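Local coordinates for protein diguanylate cyclase TpbB (Pseudomonas aeruginosa PAO1, PDB 7A7E) that catalyses, as a membrane-bound homodimer, the condensation of two GTP molecules into the second messenger cyclic di-GMP, promoting biofilm formation, at residues 51-56 / 105-110; 31-36 / 92-97. All coordinates share one frame; numbering follows the deposited sequence.

In the fold
Both contacts belong to the catalytic GGDEF domain of the protein and meet in its central mixed sheet, their centres 10 Å apart. Contact 1 pairs strand 51-59 with strand 102-110; contact 2 lays the first turns of helix 31-47 over strand 94-99, the next strand out. Two probable hydrogen bonds stitch them together, L106 N to L94 O (2.7 Å) and S92 OG to A108 O (3.1 Å). The GGDEF signature spans the turn between strands 94-99 and 102-110. Contact 2 approaches it: the side chain of R97 is about 6 Å from that of D101, a magnesium ligand, and about 11 Å from the bound magnesium ion. Contact 1 lies away from the site.

Contact 1 of 2, residues 51-56 / 105-110; sequences QLAVLF and VLLAPL
L52 to L55 run antiparallel to V105 to A108, with 4.9 Å between the short strand axes and an angle of 164°. A53 and L107 form a hydrogen-bonded pair: L107 N to A53 O (2.9 Å) lies in the carbonyl plane, whereas A53 N approaches L107 O (3.0 Å) tilted 20° from it. In the next such pair L55 N to V105 O (2.8 Å) is nearly straight, V105 N to L55 O more bent. V54 and L106, between them, form a non-hydrogen-bonded pair. One face carries A53, L55, V105 and L107. Here CB of L55 and CB of V105 lie 3.7 Å apart, and the L55 and L107 side chains cross obliquely, CD2 of L55 meeting CD1 of L107. On the face of V54 and L106, helix 31-47 packs on L52 and L106. After A108 a cis peptide to P109 turns the chain; L110 then points to the face of A53, its CG opposite the backbone N (chi1 177°) and its CD2 4.1 Å from A53 CB. V54 and L106 bond outward, to A148 and L94, so each strand is gripped on both flanks while aliphatic side chains fill both faces, as befits adjoining inner strands of a helix-covered sheet.

Contact 2 of 2, residues 31-36 / 92-97; sequences RAFFEG and SDLVAR
A96 CB comes obliquely to the F34 ring, while L94 O lies in the ring plane at its rim, 3.9 Å from CE2 of F34. L94 also reaches F33, whose ring receives L94 CD2 at its edge, 4.3 Å from CD1 of F33. The third flat group, the R31 guanidinium, turns from the strand and has E35 OE2 in its plane at the edge; this salt bridge, one helical turn apart, is long at 3.4 Å from R31 NH1.

F34, L94 and A96 carry the contact, with F33 at its border. CG of F34 stands opposite the backbone N (chi1 -173°), which carries the ring past A96 toward strand 102-110, where it touches A104 and L106; L161 of helix 157-174 also lies against it. A96 CB sits 3.6 Å from both CB and CD2 of F34. The side chains of F34 and L94 point in opposite senses and pass alongside, CD2 of F34 4.0 Å from CD2 of L94. The helix comes nearest the strand at the A96 methyl, the F34 and A96 alpha carbons being 6.0 Å apart.

The short axes approach to 7.7 Å at 147°, so the first turns of helix 31-47 run roughly antiparallel to the edge strand that leads into the GGDEF turn. R97, whose side chain sets off away from the helix, gives its NE to a salt bridge with D23.

No hydrogen bond links the two segments. L94 O is taken by L106 N in the sheet, making its approach to the F34 rim a secondary, at most weakly favourable contact; apolar packing holds helix to strand.

Contact 1 of 2, residues 51-56 / 105-110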
loop_
_atom_site.group_PDB
_atom_site.type_symbol
_atom_site.label_atom_id
_atom_site.label_comp_id
_atom_site.label_asym_id
_atom_site.label_seq_id
_atom_site.Cartn_x
_atom_site.Cartn_y
_atom_site.Cartn_z
ATOM N N GLN A 51 -12.313 5.109 13.228
ATOM C CA GLN A 51 -11.227 4.238 12.800
ATOM C C GLN A 51 -10.610 4.706 11.477
ATOM O O GLN A 51 -11.303 5.255 10.614
ATOM C CB GLN A 51 -11.766 2.823 12.606
ATOM C CG GLN A 51 -11.765 1.979 13.866
ATOM C CD GLN A 51 -11.968 0.531 13.495
ATOM O OE1 GLN A 51 -12.933 0.166 12.813
ATOM N NE2 GLN A 51 -11.034 -0.307 13.918
ATOM N N LEU A 52 -9.300 4.456 11.319
ATOM C CA LEU A 52 -8.626 4.595 10.035
ATOM C C LEU A 52 -7.625 3.459 9.803
ATOM O O LEU A 52 -7.256 2.744 10.730
ATOM C CB LEU A 52 -7.982 5.984 9.909
ATOM C CG LEU A 52 -6.851 6.346 10.866
ATOM C CD1 LEU A 52 -5.531 5.735 10.422
ATOM C CD2 LEU A 52 -6.707 7.851 10.893
ATOM N N ALA A 53 -7.185 3.288 8.549
ATOM C CA ALA A 53 -6.237 2.227 8.229
ATOM C C ALA A 53 -5.090 2.753 7.364
ATOM O O ALA A 53 -5.288 3.613 6.503
ATOM C CB ALA A 53 -6.941 1.062 7.565
ATOM N N VAL A 54 -3.887 2.208 7.605
ATOM C CA VAL A 54 -2.745 2.435 6.732
ATOM C C VAL A 54 -2.403 1.132 6.008
ATOM O O VAL A 54 -2.269 0.069 6.618
ATOM C CB VAL A 54 -1.515 2.980 7.478
ATOM C CG1 VAL A 54 -0.438 3.415 6.501
ATOM C CG2 VAL A 54 -1.864 4.132 8.390
ATOM N N LEU A 55 -2.251 1.249 4.688
ATOM C CA LEU A 55 -1.840 0.152 3.837
ATOM C C LEU A 55 -0.446 0.453 3.299
ATOM O O LEU A 55 -0.204 1.515 2.733
ATOM C CB LEU A 55 -2.851 0.057 2.695
ATOM C CG LEU A 55 -4.011 -0.921 2.889
ATOM C CD1 LEU A 55 -4.661 -0.788 4.253
ATOM C CD2 LEU A 55 -5.046 -0.753 1.786
ATOM N N PHE A 56 0.467 -0.500 3.480
ATOM C CA PHE A 56 1.775 -0.467 2.846
ATOM C C PHE A 56 1.819 -1.498 1.716
ATOM O O PHE A 56 1.612 -2.696 1.958
ATOM C CB PHE A 56 2.855 -0.758 3.884
ATOM C CG PHE A 56 3.980 0.241 3.965
ATOM C CD1 PHE A 56 3.897 1.337 4.821
ATOM C CD2 PHE A 56 5.138 0.066 3.213
ATOM C CE1 PHE A 56 4.951 2.233 4.938
ATOM C CE2 PHE A 56 6.193 0.958 3.326
ATOM C CZ PHE A 56 6.100 2.031 4.197
ATOM N N VAL A 105 -0.962 4.000 1.605
ATOM C CA VAL A 105 -2.363 4.275 1.350
ATOM C C VAL A 105 -3.084 4.557 2.660
ATOM O O VAL A 105 -3.052 3.725 3.571
ATOM C CB VAL A 105 -3.044 3.107 0.620
ATOM C CG1 VAL A 105 -4.561 3.280 0.639
ATOM C CG2 VAL A 105 -2.510 2.933 -0.796
ATOM N N LEU A 106 -3.784 5.700 2.698
ATOM C CA LEU A 106 -4.536 6.111 3.872
ATOM C C LEU A 106 -6.016 5.905 3.602
ATOM O O LEU A 106 -6.512 6.438 2.615
ATOM C CB LEU A 106 -4.273 7.588 4.145
ATOM C CG LEU A 106 -5.184 8.175 5.211
ATOM C CD1 LEU A 106 -4.976 7.443 6.522
ATOM C CD2 LEU A 106 -4.924 9.656 5.377
ATOM N N LEU A 107 -6.674 5.124 4.479
ATOM C CA LEU A 107 -8.095 4.799 4.377
ATOM C C LEU A 107 -8.805 5.441 5.558
ATOM O O LEU A 107 -8.799 4.900 6.661
ATOM C CB LEU A 107 -8.340 3.284 4.429
ATOM C CG LEU A 107 -7.827 2.396 3.289
ATOM C CD1 LEU A 107 -8.475 1.017 3.346
ATOM C CD2 LEU A 107 -8.062 2.999 1.918
ATOM N N ALA A 108 -9.377 6.616 5.306
ATOM C CA ALA A 108 -10.050 7.409 6.320
ATOM C C ALA A 108 -11.256 8.054 5.657
ATOM O O ALA A 108 -11.176 8.381 4.479
ATOM C CB ALA A 108 -9.111 8.461 6.847
ATOM N N PRO A 109 -12.421 8.175 6.338
ATOM C CA PRO A 109 -12.696 7.441 7.571
ATOM C C PRO A 109 -13.030 5.991 7.238
ATOM O O PRO A 109 -13.225 5.630 6.072
ATOM C CB PRO A 109 -13.990 8.107 8.033
ATOM C CG PRO A 109 -14.681 8.409 6.731
ATOM C CD PRO A 109 -13.552 9.027 5.943
ATOM N N LEU A 110 -13.109 5.178 8.296
ATOM C CA LEU A 110 -13.303 3.751 8.142
ATOM C C LEU A 110 -14.438 3.312 9.050
ATOM O O LEU A 110 -14.435 3.634 10.242
ATOM C CB LEU A 110 -12.014 3.062 8.595
ATOM C CG LEU A 110 -11.993 1.541 8.593
ATOM C CD1 LEU A 110 -12.175 1.073 7.161
ATOM C CD2 LEU A 110 -10.694 0.994 9.168
#

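Contact 2 of 2, residues 31-36 / 92-97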
loop_
_atom_site.group_PDB
_atom_site.type_symbol
_atom_site.label_atom_id
_atom_site.label_comp_id
_atom_site.label_asym_id
_atom_site.label_seq_id
_atom_site.Cartn_x
_atom_site.Cartn_y
_atom_site.Cartn_z
ATOM N N ARG A 31 6.007 10.786 0.644
ATOM C CA ARG A 31 5.852 10.413 2.037
ATOM C C ARG A 31 5.559 11.643 2.897
ATOM O O ARG A 31 4.669 11.591 3.742
ATOM C CB ARG A 31 7.069 9.617 2.515
ATOM C CG ARG A 31 7.095 9.389 4.019
ATOM C CD ARG A 31 8.431 8.841 4.462
ATOM N NE ARG A 31 8.574 7.467 4.003
ATOM C CZ ARG A 31 8.307 6.400 4.750
ATOM N NH1 ARG A 31 7.896 6.552 6.002
ATOM N NH2 ARG A 31 8.465 5.189 4.245
ATOM N N ALA A 32 6.295 12.743 2.665
ATOM C CA ALA A 32 6.194 13.959 3.465
ATOM C C ALA A 32 4.738 14.386 3.553
ATOM O O ALA A 32 4.234 14.693 4.631
ATOM C CB ALA A 32 7.016 15.060 2.858
ATOM N N PHE A 33 4.083 14.371 2.392
ATOM C CA PHE A 33 2.678 14.706 2.263
ATOM C C PHE A 33 1.866 13.700 3.067
ATOM O O PHE A 33 1.065 14.075 3.931
ATOM C CB PHE A 33 2.264 14.621 0.789
ATOM C CG PHE A 33 0.980 15.338 0.485
ATOM C CD1 PHE A 33 -0.236 14.706 0.683
ATOM C CD2 PHE A 33 0.983 16.654 0.047
ATOM C CE1 PHE A 33 -1.426 15.368 0.430
ATOM C CE2 PHE A 33 -0.206 17.318 -0.209
ATOM C CZ PHE A 33 -1.406 16.672 -0.012
ATOM N N PHE A 34 2.136 12.420 2.779
ATOM C CA PHE A 34 1.370 11.325 3.338
ATOM C C PHE A 34 1.377 11.399 4.862
ATOM O O PHE A 34 0.352 11.169 5.500
ATOM C CB PHE A 34 1.881 9.984 2.814
ATOM C CG PHE A 34 1.028 8.808 3.218
ATOM C CD1 PHE A 34 1.240 8.155 4.428
ATOM C CD2 PHE A 34 -0.002 8.359 2.400
ATOM C CE1 PHE A 34 0.446 7.081 4.804
ATOM C CE2 PHE A 34 -0.796 7.283 2.772
ATOM C CZ PHE A 34 -0.562 6.640 3.969
ATOM N N GLU A 35 2.531 11.738 5.440
ATOM C CA GLU A 35 2.659 11.739 6.882
ATOM C C GLU A 35 1.784 12.839 7.475
ATOM O O GLU A 35 1.151 12.636 8.512
ATOM C CB GLU A 35 4.119 11.928 7.277
ATOM C CG GLU A 35 5.017 10.833 6.740
ATOM C CD GLU A 35 6.286 10.592 7.540
ATOM O OE1 GLU A 35 6.583 11.428 8.425
ATOM O OE2 GLU A 35 6.969 9.559 7.281
ATOM N N GLY A 36 1.761 14.005 6.815
ATOM C CA GLY A 36 1.037 15.136 7.368
ATOM C C GLY A 36 -0.453 14.827 7.391
ATOM O O GLY A 36 -1.125 14.939 8.422
ATOM N N SER A 92 -11.988 10.077 -0.507
ATOM C CA SER A 92 -11.560 10.513 0.806
ATOM C C SER A 92 -10.198 9.905 1.181
ATOM O O SER A 92 -9.468 10.480 1.994
ATOM C CB SER A 92 -12.672 10.243 1.787
ATOM O OG SER A 92 -12.945 8.853 1.924
ATOM N N ASP A 93 -9.848 8.777 0.536
ATOM C CA ASP A 93 -8.637 8.004 0.761
ATOM C C ASP A 93 -7.449 8.626 0.026
ATOM O O ASP A 93 -7.637 9.479 -0.824
ATOM C CB ASP A 93 -8.838 6.567 0.285
ATOM C CG ASP A 93 -9.992 5.868 0.983
ATOM O OD1 ASP A 93 -10.178 6.086 2.215
ATOM O OD2 ASP A 93 -10.703 5.110 0.292
ATOM N N LEU A 94 -6.221 8.190 0.340
ATOM C CA LEU A 94 -5.037 8.830 -0.209
ATOM C C LEU A 94 -4.009 7.768 -0.585
ATOM O O LEU A 94 -3.763 6.865 0.211
ATOM C CB LEU A 94 -4.463 9.738 0.877
ATOM C CG LEU A 94 -3.164 10.465 0.546
ATOM C CD1 LEU A 94 -3.380 11.413 -0.614
ATOM C CD2 LEU A 94 -2.626 11.249 1.725
ATOM N N VAL A 95 -3.419 7.899 -1.789
ATOM C CA VAL A 95 -2.252 7.130 -2.191
ATOM C C VAL A 95 -1.064 8.066 -2.346
ATOM O O VAL A 95 -1.139 9.043 -3.087
ATOM C CB VAL A 95 -2.437 6.415 -3.536
ATOM C CG1 VAL A 95 -1.474 5.251 -3.649
ATOM C CG2 VAL A 95 -3.861 5.965 -3.766
ATOM N N ALA A 96 0.034 7.723 -1.666
ATOM C CA ALA A 96 1.335 8.325 -1.905
ATOM C C ALA A 96 2.273 7.239 -2.409
ATOM O O ALA A 96 2.049 6.046 -2.185
ATOM C CB ALA A 96 1.896 8.960 -0.653
ATOM N N ARG A 97 3.318 7.681 -3.107
ATOM C CA ARG A 97 4.374 6.797 -3.550
ATOM C C ARG A 97 5.527 7.030 -2.593
ATOM O O ARG A 97 5.995 8.156 -2.432
ATOM C CB ARG A 97 4.715 7.096 -5.014
ATOM C CG ARG A 97 5.945 6.383 -5.556
ATOM C CD ARG A 97 5.903 6.325 -7.069
ATOM N NE ARG A 97 7.065 6.761 -7.843
ATOM C CZ ARG A 97 8.028 5.957 -8.292
ATOM N NH1 ARG A 97 9.015 6.439 -9.025
ATOM N NH2 ARG A 97 8.010 4.671 -8.004
#